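Local atomic coordinates of hypothetical protein yxiM (PDB entry 2O14), a protein that probably acts as an esterase of the GDSL lipolytic family on a substrate not yet known, and carries a galactose-binding-like beta domain ahead of its hydrolase domain. Residues A[192-197]-A[347-352]; A[73-78]-A[220-225]; A[241-246]-A[295-300]; A[36-41]-A[129-134]; A[282-287]-A[326-331]. All coordinates share one frame; numbering follows the deposited sequence.

Contact 1: residues A[192-197]-A[347-352]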
# COMPACT_ATOMS: atom_id res chain seq x y z
N PRO A 192 -3.38 8.46 7.47
CA PRO A 192 -2.35 9.36 8.01
C PRO A 192 -2.85 10.73 8.46
O PRO A 192 -2.22 11.38 9.30
CB PRO A 192 -1.32 9.43 6.88
CG PRO A 192 -2.08 9.05 5.65
CD PRO A 192 -3.00 7.97 6.13
N HIS A 193 -4.00 11.16 7.93
CA HIS A 193 -4.57 12.45 8.31
C HIS A 193 -5.31 12.38 9.64
O HIS A 193 -5.88 13.37 10.10
CB HIS A 193 -5.56 12.94 7.24
CG HIS A 193 -4.96 13.11 5.88
ND1 HIS A 193 -4.33 12.09 5.20
CD2 HIS A 193 -4.91 14.19 5.05
CE1 HIS A 193 -3.92 12.52 4.02
NE2 HIS A 193 -4.26 13.79 3.91
N TYR A 194 -5.30 11.21 10.28
CA TYR A 194 -6.01 11.05 11.54
C TYR A 194 -5.22 10.47 12.71
O TYR A 194 -5.71 10.48 13.83
CB TYR A 194 -7.29 10.25 11.32
CG TYR A 194 -8.34 11.06 10.62
CD1 TYR A 194 -9.01 12.09 11.28
CD2 TYR A 194 -8.65 10.83 9.28
CE1 TYR A 194 -9.95 12.88 10.62
CE2 TYR A 194 -9.58 11.61 8.61
CZ TYR A 194 -10.23 12.64 9.29
OH TYR A 194 -11.14 13.44 8.64
N ILE A 195 -4.03 9.95 12.45
CA ILE A 195 -3.23 9.42 13.55
C ILE A 195 -1.95 10.26 13.61
O ILE A 195 -1.67 11.02 12.68
CB ILE A 195 -2.87 7.92 13.36
CG1 ILE A 195 -1.69 7.77 12.40
CG2 ILE A 195 -4.08 7.16 12.84
CD1 ILE A 195 -1.98 8.24 11.01
N ASP A 196 -1.20 10.14 14.69
CA ASP A 196 0.03 10.92 14.83
C ASP A 196 1.20 10.28 14.09
O ASP A 196 1.59 9.15 14.37
CB ASP A 196 0.39 11.09 16.30
CG ASP A 196 1.64 11.92 16.50
OD1 ASP A 196 1.67 13.08 16.04
OD2 ASP A 196 2.60 11.41 17.11
N LYS A 197 1.76 11.02 13.13
CA LYS A 197 2.89 10.52 12.35
C LYS A 197 4.12 10.28 13.21
O LYS A 197 5.01 9.51 12.85
CB LYS A 197 3.23 11.51 11.23
CG LYS A 197 4.43 11.08 10.38
CD LYS A 197 4.72 12.08 9.27
CE LYS A 197 5.93 11.65 8.45
NZ LYS A 197 5.74 10.32 7.79
N GLY A 347 -15.44 10.59 0.81
CA GLY A 347 -15.95 9.40 1.48
C GLY A 347 -14.83 8.64 2.18
O GLY A 347 -15.00 8.13 3.29
N ALA A 348 -13.67 8.56 1.52
CA ALA A 348 -12.52 7.87 2.08
C ALA A 348 -12.06 8.58 3.35
O ALA A 348 -11.65 7.95 4.32
CB ALA A 348 -11.39 7.83 1.06
N ASP A 349 -12.13 9.91 3.34
CA ASP A 349 -11.72 10.68 4.49
C ASP A 349 -12.65 10.50 5.69
O ASP A 349 -12.19 10.46 6.83
CB ASP A 349 -11.62 12.16 4.12
CG ASP A 349 -11.16 13.01 5.28
OD1 ASP A 349 -12.00 13.34 6.14
OD2 ASP A 349 -9.95 13.34 5.34
N ALA A 350 -13.95 10.39 5.43
CA ALA A 350 -14.91 10.20 6.51
C ALA A 350 -14.78 8.79 7.10
O ALA A 350 -14.92 8.59 8.30
CB ALA A 350 -16.33 10.43 6.00
N LEU A 351 -14.53 7.82 6.23
CA LEU A 351 -14.37 6.44 6.68
C LEU A 351 -13.15 6.33 7.59
O LEU A 351 -13.19 5.67 8.62
CB LEU A 351 -14.21 5.50 5.48
CG LEU A 351 -15.47 5.22 4.65
CD1 LEU A 351 -15.13 4.41 3.41
CD2 LEU A 351 -16.46 4.47 5.51
N ALA A 352 -12.06 6.99 7.19
CA ALA A 352 -10.83 6.96 7.98
C ALA A 352 -11.08 7.62 9.33
O ALA A 352 -10.62 7.13 10.36
CB ALA A 352 -9.70 7.68 7.24
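Y194, in the loop that follows the short 3-10 segment at 192-193, comes closest in backbone to A352 on helix 345-361, their CA atoms 7.3 Å apart, a spacing too wide for backbone pairing, so that the tyrosine side chain makes the contact. The Y194 side chain leaves the loop toward the helix with CG beside its backbone N, which carries the phenol out to D349, one turn before A352. There the hydroxyl donates a short hydrogen bond, Y194 OH to D349 OD1 at 2.6 Å. The oxygen is met on its syn side, but the donor stands 31° out of the carboxylate plane, and ring and carboxylate planes are turned 59° against each other. D349 reaches the hydroxyl because its CG lies anti to the backbone N (chi1 -179°), and the two side chains cross at about a right angle. Both segments belong to the SGNH-type hydrolase domain of the GDSL family; the contact ties the loop leading into edge strand 201-204 of the parallel sheet to the last helix of the chain. The nearer flank of the ring adds apolar packing, with Y194 CD2 3.9 Å from the methyl A352 CB. Y194 CE2 also comes within 3.4 Å of the backbone oxygen D349 O, obliquely to the ring. Farther along the helix, R353 and V356 touch the same tyrosine, while M190 of helix 187-190 packs on both D349 and A352.

Contact 2: residues A[73-78]-A[220-225]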
# COMPACT_ATOMS: atom_id res chain seq x y z
N GLY A 73 9.52 -8.80 -10.98
CA GLY A 73 9.03 -9.77 -10.00
C GLY A 73 9.82 -9.52 -8.72
O GLY A 73 11.01 -9.22 -8.79
N THR A 74 9.17 -9.65 -7.57
CA THR A 74 9.84 -9.38 -6.29
C THR A 74 11.13 -10.15 -6.02
O THR A 74 11.97 -9.70 -5.24
CB THR A 74 8.87 -9.61 -5.10
OG1 THR A 74 8.52 -11.00 -5.02
CG2 THR A 74 7.60 -8.77 -5.27
N LYS A 75 11.31 -11.30 -6.67
CA LYS A 75 12.51 -12.10 -6.47
C LYS A 75 13.50 -11.95 -7.62
O LYS A 75 14.55 -12.59 -7.64
CB LYS A 75 12.15 -13.58 -6.31
CG LYS A 75 12.04 -14.05 -4.87
CD LYS A 75 11.10 -13.19 -4.05
CE LYS A 75 11.03 -13.71 -2.62
NZ LYS A 75 10.10 -12.93 -1.79
N SER A 76 13.17 -11.10 -8.58
CA SER A 76 14.05 -10.90 -9.72
C SER A 76 15.41 -10.35 -9.30
O SER A 76 15.52 -9.58 -8.34
CB SER A 76 13.40 -9.95 -10.72
OG SER A 76 14.25 -9.75 -11.84
N ASN A 77 16.45 -10.75 -10.02
CA ASN A 77 17.80 -10.28 -9.75
C ASN A 77 18.05 -9.02 -10.55
O ASN A 77 19.11 -8.40 -10.43
CB ASN A 77 18.84 -11.34 -10.15
CG ASN A 77 18.99 -12.42 -9.09
OD1 ASN A 77 19.38 -13.55 -9.39
ND2 ASN A 77 18.71 -12.06 -7.84
N ASN A 78 17.07 -8.64 -11.37
CA ASN A 78 17.16 -7.45 -12.20
C ASN A 78 16.94 -6.20 -11.34
O ASN A 78 15.98 -5.46 -11.55
CB ASN A 78 16.11 -7.48 -13.31
CG ASN A 78 16.34 -6.40 -14.36
OD1 ASN A 78 15.40 -5.92 -15.00
ND2 ASN A 78 17.60 -6.04 -14.56
N GLN A 220 1.46 -9.63 -1.01
CA GLN A 220 1.11 -8.60 -0.04
C GLN A 220 1.33 -9.01 1.41
O GLN A 220 1.90 -8.25 2.18
CB GLN A 220 -0.34 -8.13 -0.27
CG GLN A 220 -0.45 -7.11 -1.40
CD GLN A 220 -1.82 -7.08 -2.05
OE1 GLN A 220 -2.21 -8.03 -2.73
NE2 GLN A 220 -2.55 -5.99 -1.84
N LEU A 221 0.90 -10.21 1.79
CA LEU A 221 1.12 -10.63 3.17
C LEU A 221 2.60 -10.84 3.45
O LEU A 221 3.09 -10.47 4.51
CB LEU A 221 0.37 -11.93 3.48
CG LEU A 221 0.52 -12.37 4.94
CD1 LEU A 221 -0.18 -11.35 5.85
CD2 LEU A 221 -0.08 -13.75 5.13
N GLU A 222 3.31 -11.44 2.49
CA GLU A 222 4.74 -11.69 2.66
C GLU A 222 5.49 -10.38 2.91
O GLU A 222 6.38 -10.32 3.76
CB GLU A 222 5.34 -12.37 1.42
CG GLU A 222 6.86 -12.59 1.54
CD GLU A 222 7.49 -13.15 0.28
OE1 GLU A 222 6.81 -13.24 -0.76
OE2 GLU A 222 8.69 -13.50 0.32
N ALA A 223 5.12 -9.34 2.17
CA ALA A 223 5.74 -8.02 2.29
C ALA A 223 5.56 -7.44 3.69
O ALA A 223 6.45 -6.77 4.21
CB ALA A 223 5.15 -7.06 1.27
N ILE A 224 4.40 -7.69 4.29
CA ILE A 224 4.12 -7.18 5.63
C ILE A 224 4.79 -8.03 6.72
O ILE A 224 5.29 -7.50 7.70
CB ILE A 224 2.61 -7.12 5.89
CG1 ILE A 224 1.96 -6.11 4.94
CG2 ILE A 224 2.34 -6.75 7.35
CD1 ILE A 224 0.45 -6.08 5.02
N LEU A 225 4.79 -9.35 6.54
CA LEU A 225 5.40 -10.26 7.51
C LEU A 225 6.91 -10.05 7.58
O LEU A 225 7.55 -10.40 8.57
CB LEU A 225 5.10 -11.71 7.14
CG LEU A 225 3.63 -12.13 7.34
CD1 LEU A 225 3.38 -13.49 6.72
CD2 LEU A 225 3.32 -12.14 8.83
O HOH W 1 6.88 -11.51 -2.83
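K75 and E222 meet through a salt bridge at the surface, K75 NZ donating to E222 OE2 at 2.6 Å. The two side chains approach from opposite directions. E222 stands out from helix 220-225 with CG anti to its backbone N (chi1 178°) and an extended chain beyond, whereas K75 bends at chi2 (54°) before running straight to its ammonium group. The nitrogen takes OE2 on the syn side, 34° out of the carboxylate plane, and lies farther from the second oxygen, with K75 NZ to E222 OE1 at 3.5 Å. The same ammonium donates to the backbone oxygen of G107, so the lysine is fixed by more than the carboxylate.

This bridge spans two domains: residues 73-78 belong to the galactose-binding-like beta domain, and helix 220-225 to the GDSL hydrolase domain. V108, at the start of strand 108-115, packs on E222 and A223 beside it.

Water supplies the second link. One molecule donates to E222 OE1 at 2.7 Å and is hydrogen-bonded to T74 OG1 at 2.8 Å, so each carboxylate oxygen has its own connection to the loop.

Hydrogen bonds within the loop shape it. The backbone bond S76 N to G73 O, at 2.9 Å, closes a type I turn from G73 to S76; a side-chain acceptor then makes an ST turn, S76 OG receiving N78 N at 3.1 Å.

Contact 3: residues A[241-246]-A[295-300]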
# COMPACT_ATOMS: atom_id res chain seq x y z
N ASN A 241 -14.71 -8.00 -2.55
CA ASN A 241 -14.45 -8.78 -3.75
C ASN A 241 -14.56 -10.28 -3.49
O ASN A 241 -14.84 -11.07 -4.40
CB ASN A 241 -13.06 -8.45 -4.29
CG ASN A 241 -12.93 -6.98 -4.68
OD1 ASN A 241 -13.35 -6.57 -5.76
ND2 ASN A 241 -12.37 -6.18 -3.78
N ASP A 242 -14.36 -10.66 -2.23
CA ASP A 242 -14.44 -12.06 -1.84
C ASP A 242 -15.80 -12.69 -2.11
O ASP A 242 -15.89 -13.91 -2.31
CB ASP A 242 -14.08 -12.19 -0.36
CG ASP A 242 -12.72 -11.60 -0.04
OD1 ASP A 242 -12.58 -10.36 -0.10
OD2 ASP A 242 -11.80 -12.37 0.27
N THR A 243 -16.85 -11.88 -2.13
CA THR A 243 -18.20 -12.39 -2.37
C THR A 243 -18.51 -12.62 -3.84
O THR A 243 -19.52 -13.24 -4.18
CB THR A 243 -19.28 -11.46 -1.77
OG1 THR A 243 -19.18 -10.16 -2.36
CG2 THR A 243 -19.11 -11.34 -0.26
N ASN A 244 -17.65 -12.11 -4.72
CA ASN A 244 -17.83 -12.29 -6.16
C ASN A 244 -17.61 -13.77 -6.47
O ASN A 244 -16.56 -14.33 -6.14
CB ASN A 244 -16.82 -11.44 -6.93
CG ASN A 244 -17.12 -11.37 -8.42
OD1 ASN A 244 -17.56 -12.35 -9.03
ND2 ASN A 244 -16.85 -10.22 -9.02
N PRO A 245 -18.58 -14.43 -7.12
CA PRO A 245 -18.52 -15.85 -7.48
C PRO A 245 -17.32 -16.27 -8.34
O PRO A 245 -16.83 -17.39 -8.21
CB PRO A 245 -19.84 -16.08 -8.22
CG PRO A 245 -20.75 -15.06 -7.63
CD PRO A 245 -19.87 -13.84 -7.54
N LYS A 246 -16.85 -15.38 -9.22
CA LYS A 246 -15.73 -15.74 -10.09
C LYS A 246 -14.47 -16.22 -9.37
O LYS A 246 -13.71 -17.01 -9.92
CB LYS A 246 -15.38 -14.57 -11.02
CG LYS A 246 -14.74 -13.37 -10.34
CD LYS A 246 -14.30 -12.36 -11.38
CE LYS A 246 -13.59 -11.17 -10.76
NZ LYS A 246 -13.12 -10.22 -11.82
N ARG A 295 -23.55 -7.64 4.16
CA ARG A 295 -22.66 -7.59 3.01
C ARG A 295 -21.21 -7.97 3.31
O ARG A 295 -20.77 -7.94 4.46
CB ARG A 295 -22.65 -6.19 2.40
CG ARG A 295 -23.88 -5.80 1.59
CD ARG A 295 -23.60 -4.49 0.88
NE ARG A 295 -24.70 -4.02 0.05
CZ ARG A 295 -25.07 -4.56 -1.10
NH1 ARG A 295 -24.41 -5.61 -1.60
NH2 ARG A 295 -26.08 -4.03 -1.78
N TRP A 296 -20.50 -8.33 2.25
CA TRP A 296 -19.08 -8.65 2.31
C TRP A 296 -18.63 -9.63 3.40
O TRP A 296 -17.62 -9.39 4.06
CB TRP A 296 -18.31 -7.35 2.47
CG TRP A 296 -18.94 -6.15 1.78
CD1 TRP A 296 -19.06 -4.89 2.28
CD2 TRP A 296 -19.46 -6.10 0.44
NE1 TRP A 296 -19.61 -4.05 1.34
CE2 TRP A 296 -19.87 -4.76 0.20
CE3 TRP A 296 -19.62 -7.05 -0.58
CZ2 TRP A 296 -20.43 -4.35 -1.02
CZ3 TRP A 296 -20.18 -6.64 -1.80
CH2 TRP A 296 -20.57 -5.30 -2.00
N TYR A 297 -19.37 -10.73 3.60
CA TYR A 297 -19.02 -11.73 4.62
C TYR A 297 -18.82 -11.15 6.02
O TYR A 297 -18.04 -11.69 6.81
CB TYR A 297 -17.75 -12.50 4.24
CG TYR A 297 -17.85 -13.37 3.00
CD1 TYR A 297 -19.06 -13.95 2.62
CD2 TYR A 297 -16.72 -13.64 2.23
CE1 TYR A 297 -19.14 -14.78 1.50
CE2 TYR A 297 -16.79 -14.47 1.12
CZ TYR A 297 -18.00 -15.04 0.75
OH TYR A 297 -18.06 -15.85 -0.35
N ARG A 298 -19.50 -10.05 6.33
CA ARG A 298 -19.38 -9.42 7.65
C ARG A 298 -19.50 -10.40 8.80
O ARG A 298 -18.77 -10.29 9.79
CB ARG A 298 -20.44 -8.32 7.81
CG ARG A 298 -20.50 -7.70 9.20
CD ARG A 298 -21.20 -6.36 9.19
NE ARG A 298 -21.35 -5.81 10.54
CZ ARG A 298 -22.26 -6.20 11.42
NH1 ARG A 298 -23.13 -7.15 11.09
NH2 ARG A 298 -22.30 -5.66 12.62
N ALA A 299 -20.41 -11.36 8.68
CA ALA A 299 -20.63 -12.35 9.73
C ALA A 299 -19.34 -13.07 10.13
O ALA A 299 -19.06 -13.25 11.32
CB ALA A 299 -21.68 -13.36 9.27
N SER A 300 -18.54 -13.47 9.14
CA SER A 300 -17.29 -14.18 9.39
C SER A 300 -16.24 -13.29 10.02
O SER A 300 -15.43 -13.75 10.84
CB SER A 300 -16.74 -14.77 8.09
OG SER A 300 -17.58 -15.79 7.61
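The hydroxyl of T243, hydrogen-bonded to the backbone oxygen of I240, sets OG1 at the edge of the W296 indole, near its plane, 3.6 Å from W296 CE3. The contact lies in the SGNH-type hydrolase domain and joins the 3-10 turn after parallel strand 233-237 to the start of helix 298-307. The W296 side chain is about 9 Å from that of H342, a probable active-site residue by similarity to relatives. A type I' turn from R295 to R298 leads into the helix, with Y297 at its N-cap position. This turn brings both aromatic side chains against T243, whose CA is 6.1 Å from that of W296. The T243 methyl turns to the other ring: CG2 sits over the centre of the Y297 face in a CH-pi contact, 3.8 Å from the centroid and 7° off the ring normal. With chi1 at 60°, T243 directs its hydroxyl to the indole and its methyl to the phenol. D242 CB lies 3.8 Å from Y297 CE2, while the carboxylate leads away to the amide of A212. F254 meets the Y297 ring at about 45°, and the hydroxyl of Y297 is hydrogen-bonded to the backbone oxygen of E249. A leucine in place of Y297 would probably leave the T243 methyl without its aromatic face and the E249 carbonyl without that partner. W296 NE1 is hydrogen-bonded to the backbone oxygen of Q278, and R295 CB lies 3.6 Å above one indole face, offset toward its rim.

Contact 4: residues A[36-41]-A[129-134]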
# COMPACT_ATOMS: atom_id res chain seq x y z
N ASP A 36 24.94 0.87 -16.74
CA ASP A 36 25.84 1.03 -15.61
C ASP A 36 25.71 -0.20 -14.71
O ASP A 36 24.83 -0.28 -13.86
CB ASP A 36 25.52 2.29 -14.80
CG ASP A 36 25.92 3.57 -15.51
OD1 ASP A 36 26.93 3.57 -16.26
OD2 ASP A 36 25.25 4.61 -15.31
N ARG A 37 26.59 -1.17 -14.93
CA ARG A 37 26.60 -2.40 -14.15
C ARG A 37 27.04 -2.09 -12.73
O ARG A 37 27.86 -1.19 -12.51
CB ARG A 37 27.57 -3.41 -14.78
CG ARG A 37 27.72 -4.72 -14.02
CD ARG A 37 28.82 -5.57 -14.65
NE ARG A 37 28.52 -5.87 -16.04
CZ ARG A 37 27.58 -6.74 -16.43
NH1 ARG A 37 26.85 -7.39 -15.54
NH2 ARG A 37 27.37 -6.94 -17.73
N TYR A 38 26.49 -2.81 -11.76
CA TYR A 38 26.86 -2.60 -10.36
C TYR A 38 28.38 -2.68 -10.24
O TYR A 38 28.99 -3.68 -10.63
CB TYR A 38 26.26 -3.68 -9.47
CG TYR A 38 26.86 -3.68 -8.09
CD1 TYR A 38 26.55 -2.67 -7.18
CD2 TYR A 38 27.79 -4.65 -7.71
CE1 TYR A 38 27.14 -2.62 -5.92
CE2 TYR A 38 28.40 -4.61 -6.45
CZ TYR A 38 28.07 -3.60 -5.57
OH TYR A 38 28.66 -3.55 -4.32
N ASP A 39 28.98 -1.63 -9.68
CA ASP A 39 30.42 -1.57 -9.49
C ASP A 39 30.67 -1.27 -8.02
O ASP A 39 30.36 -0.18 -7.54
CB ASP A 39 31.01 -0.44 -10.35
CG ASP A 39 32.53 -0.42 -10.31
OD1 ASP A 39 33.10 -0.63 -9.22
OD2 ASP A 39 33.15 -0.17 -11.37
N ARG A 40 31.23 -2.24 -7.29
CA ARG A 40 31.48 -2.05 -5.87
C ARG A 40 32.41 -0.88 -5.55
O ARG A 40 32.29 -0.27 -4.48
CB ARG A 40 32.01 -3.34 -5.25
CG ARG A 40 32.16 -3.27 -3.75
CD ARG A 40 32.26 -4.66 -3.14
NE ARG A 40 31.02 -5.41 -3.29
CZ ARG A 40 30.85 -6.67 -2.89
NH1 ARG A 40 31.86 -7.32 -2.32
NH2 ARG A 40 29.69 -7.28 -3.08
N SER A 41 33.33 -0.56 -6.45
CA SER A 41 34.24 0.56 -6.21
C SER A 41 33.45 1.87 -6.28
O SER A 41 33.86 2.88 -5.68
CB SER A 41 35.39 0.57 -7.22
OG SER A 41 34.94 0.94 -8.52
N ASP A 129 22.17 -5.92 5.38
CA ASP A 129 23.27 -6.64 4.75
C ASP A 129 24.21 -5.67 4.02
O ASP A 129 25.04 -6.09 3.21
CB ASP A 129 22.76 -7.72 3.78
CG ASP A 129 21.87 -7.16 2.69
OD1 ASP A 129 22.10 -6.00 2.28
OD2 ASP A 129 20.96 -7.88 2.23
N GLY A 130 24.07 -4.38 4.32
CA GLY A 130 24.91 -3.36 3.72
C GLY A 130 24.65 -3.00 2.27
O GLY A 130 25.48 -2.35 1.64
N GLN A 131 23.49 -3.39 1.73
CA GLN A 131 23.17 -3.08 0.34
C GLN A 131 21.66 -3.11 0.08
O GLN A 131 20.95 -3.99 0.56
CB GLN A 131 23.86 -4.09 -0.59
CG GLN A 131 23.74 -3.77 -2.07
CD GLN A 131 24.40 -4.82 -2.94
OE1 GLN A 131 23.89 -5.92 -3.10
NE2 GLN A 131 25.56 -4.48 -3.50
N LEU A 132 21.19 -2.13 -0.70
CA LEU A 132 19.77 -2.03 -1.05
C LEU A 132 19.59 -2.51 -2.49
O LEU A 132 20.32 -2.08 -3.38
CB LEU A 132 19.31 -0.57 -0.93
CG LEU A 132 17.89 -0.25 -1.41
CD1 LEU A 132 16.86 -0.93 -0.51
CD2 LEU A 132 17.68 1.26 -1.41
N ASN A 133 18.61 -3.39 -2.71
CA ASN A 133 18.34 -3.91 -4.04
C ASN A 133 16.88 -3.65 -4.36
O ASN A 133 15.98 -4.26 -3.77
CB ASN A 133 18.66 -5.41 -4.10
CG ASN A 133 19.98 -5.75 -3.41
OD1 ASN A 133 20.03 -5.89 -2.20
ND2 ASN A 133 21.05 -5.84 -4.19
N LEU A 134 16.66 -2.75 -5.30
CA LEU A 134 15.32 -2.32 -5.67
C LEU A 134 14.99 -2.44 -7.16
O LEU A 134 15.87 -2.42 -8.01
CB LEU A 134 15.15 -0.86 -5.20
CG LEU A 134 13.91 -0.02 -5.51
CD1 LEU A 134 13.88 1.19 -4.58
CD2 LEU A 134 13.91 0.42 -6.97
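A polar cluster on the galactose-binding-like beta domain brings Y38, from the loop before strand 44-46, up to Q131, the first residue of strand 131-138. The backbones stay well apart, with the CA atoms of Y38 and N133 at 10.7 Å, and the two side chains bridge the gap from opposite directions. Each has CG anti to its backbone N (chi1 168° for Y38), which extends the phenol and the amide toward one another. Q131 NE2 then lies 3.4 Å from Y38 CZ, with the amide plane almost perpendicular to the ring. D83 connects the pair: its carboxylate is hydrogen-bonded to Y38 OH through OD2 and receives Q131 NE2 at OD1. The hydroxyl is gripped from its own loop too, since R40 NE donates to Y38 OH at 3.2 Å with the oxygen nearly in the guanidinium plane. A phenylalanine at Y38 would probably leave R40 NE and one D83 oxygen without their hydroxyl partner. On the strand side, N133 ND2 donates to Q131 OE1 at 3.0 Å from above the carbonyl plane, which steadies the glutamine amide from its other end. Strand 80-83, which carries N81 and D83, lies between strand 131-138 and edge strand 44-46 in the five-stranded antiparallel sheet; N81 touches both Y38 and Q131, and the loop itself is held to edge strand 44-46 by backbone bonds of D36 and Y38 with F46.

Contact 5: residues A[282-287]-A[326-331]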
# COMPACT_ATOMS: atom_id res chain seq x y z
N THR A 282 -26.07 3.26 -1.89
CA THR A 282 -27.52 3.16 -2.04
C THR A 282 -28.22 2.15 -1.13
O THR A 282 -29.38 1.81 -1.36
CB THR A 282 -27.88 2.84 -3.50
OG1 THR A 282 -27.13 1.69 -3.93
CG2 THR A 282 -27.53 4.01 -4.41
N ASP A 283 -27.52 1.67 -0.10
CA ASP A 283 -28.12 0.71 0.82
C ASP A 283 -29.03 1.41 1.85
O ASP A 283 -28.92 1.19 3.06
CB ASP A 283 -27.04 -0.09 1.55
CG ASP A 283 -26.25 -0.99 0.62
OD1 ASP A 283 -26.68 -1.21 -0.54
OD2 ASP A 283 -25.19 -1.50 1.05
N PHE A 284 -29.93 2.25 1.35
CA PHE A 284 -30.89 2.98 2.18
C PHE A 284 -32.27 2.34 2.04
O PHE A 284 -32.67 1.97 0.93
CB PHE A 284 -30.99 4.43 1.72
CG PHE A 284 -29.92 5.32 2.27
CD1 PHE A 284 -30.03 5.83 3.56
CD2 PHE A 284 -28.82 5.67 1.50
CE1 PHE A 284 -29.05 6.68 4.07
CE2 PHE A 284 -27.83 6.52 2.00
CZ PHE A 284 -27.95 7.02 3.29
N THR A 285 -32.99 2.23 3.15
CA THR A 285 -34.33 1.67 3.13
C THR A 285 -35.33 2.78 2.81
O THR A 285 -34.93 3.93 2.58
CB THR A 285 -34.73 1.07 4.50
OG1 THR A 285 -34.92 2.13 5.44
CG2 THR A 285 -33.66 0.11 5.01
N SER A 286 -36.61 2.44 2.81
CA SER A 286 -37.68 3.40 2.54
C SER A 286 -37.67 4.48 3.62
O SER A 286 -37.93 5.66 3.35
CB SER A 286 -39.03 2.69 2.55
OG SER A 286 -38.98 1.49 1.80
N GLU A 287 -37.38 4.06 4.84
CA GLU A 287 -37.35 4.96 5.99
C GLU A 287 -36.07 5.80 6.04
O GLU A 287 -35.82 6.48 7.03
CB GLU A 287 -37.50 4.15 7.28
CG GLU A 287 -38.94 3.78 7.64
CD GLU A 287 -39.70 3.14 6.48
OE1 GLU A 287 -40.11 3.87 5.55
OE2 GLU A 287 -39.89 1.91 6.51
N ILE A 326 -26.64 11.77 7.53
CA ILE A 326 -26.46 12.84 6.56
C ILE A 326 -27.41 12.74 5.37
O ILE A 326 -27.53 13.69 4.59
CB ILE A 326 -25.00 12.89 6.04
CG1 ILE A 326 -24.65 11.61 5.28
CG2 ILE A 326 -24.03 13.10 7.20
CD1 ILE A 326 -23.26 11.62 4.68
N GLY A 327 -28.10 11.61 5.25
CA GLY A 327 -29.05 11.44 4.16
C GLY A 327 -28.50 10.80 2.90
O GLY A 327 -27.30 10.88 2.64
N PRO A 328 -29.35 10.17 2.09
CA PRO A 328 -28.96 9.51 0.84
C PRO A 328 -28.26 10.43 -0.17
O PRO A 328 -27.27 10.04 -0.79
CB PRO A 328 -30.28 8.98 0.29
CG PRO A 328 -31.05 8.68 1.54
CD PRO A 328 -30.77 9.89 2.39
N GLU A 329 -28.78 11.64 -0.33
CA GLU A 329 -28.20 12.58 -1.28
C GLU A 329 -26.75 12.94 -0.96
O GLU A 329 -25.88 12.90 -1.84
CB GLU A 329 -29.06 13.84 -1.35
CG GLU A 329 -28.74 14.75 -2.52
CD GLU A 329 -29.82 15.80 -2.73
OE1 GLU A 329 -30.97 15.40 -3.01
OE2 GLU A 329 -29.51 17.00 -2.62
N ARG A 330 -26.48 13.30 0.30
CA ARG A 330 -25.13 13.66 0.71
C ARG A 330 -24.20 12.44 0.70
O ARG A 330 -23.04 12.55 0.32
CB ARG A 330 -25.15 14.29 2.10
CG ARG A 330 -25.89 15.63 2.16
CD ARG A 330 -25.94 16.16 3.58
NE ARG A 330 -24.61 16.25 4.17
CZ ARG A 330 -24.37 16.48 5.46
NH1 ARG A 330 -25.38 16.65 6.30
NH2 ARG A 330 -23.12 16.53 5.90
N THR A 331 -24.73 11.29 1.12
CA THR A 331 -23.94 10.06 1.15
C THR A 331 -23.44 9.75 -0.25
O THR A 331 -22.29 9.36 -0.45
CB THR A 331 -24.79 8.87 1.65
OG1 THR A 331 -25.11 9.05 3.03
CG2 THR A 331 -24.03 7.56 1.47
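The F284 ring and P328 form a CH-pi contact, with P328 CG over the centre of one face, 3.5 Å from the centroid and 7° off the ring normal. P328 CA lies over the same ring, 3.4 Å from F284 CE2. With CG beside the backbone N (chi1 -83°), F284 leaves its loop toward the helix start.

At the ring's edge, near its plane, T331 approaches from the opposite direction, with T331 OG1 3.5 Å from F284 CZ. This places F284 against the first turn of helix 328-332, with the proline over its face and the threonine at its edge, in the SGNH-type hydrolase domain. F323 of helix 315-326 touches both F284 and T331, and H290 meets F284 edge-to-face.

Hydrogen bonds organise the helix start itself. G327 is the N-cap residue, and G327 O accepts from T331 N at 3.0 Å and from T331 OG1 at 2.9 Å; the hydroxyl comes from above the carbonyl plane.

From the N terminus, contact 4 opens first and closes within the beta domain, joining the loop before strand 44-46 to strand 131-138. Contact 2 opens inside that span at 73-78 and crosses it, closing only at helix 220-225 and so tying the beta domain to the hydrolase domain. Contact 1 opens at 192-197 before contact 2 has closed, so these two cross as well; its long loop, ending on helix 345-361, encloses contacts 3 and 5. Contact 3 joins the turn after strand 233-237 to the start of helix 298-307, contact 5 the loop after strand 271-275 to helix 328-332; they cross, and touch through the R295-D283 salt bridge.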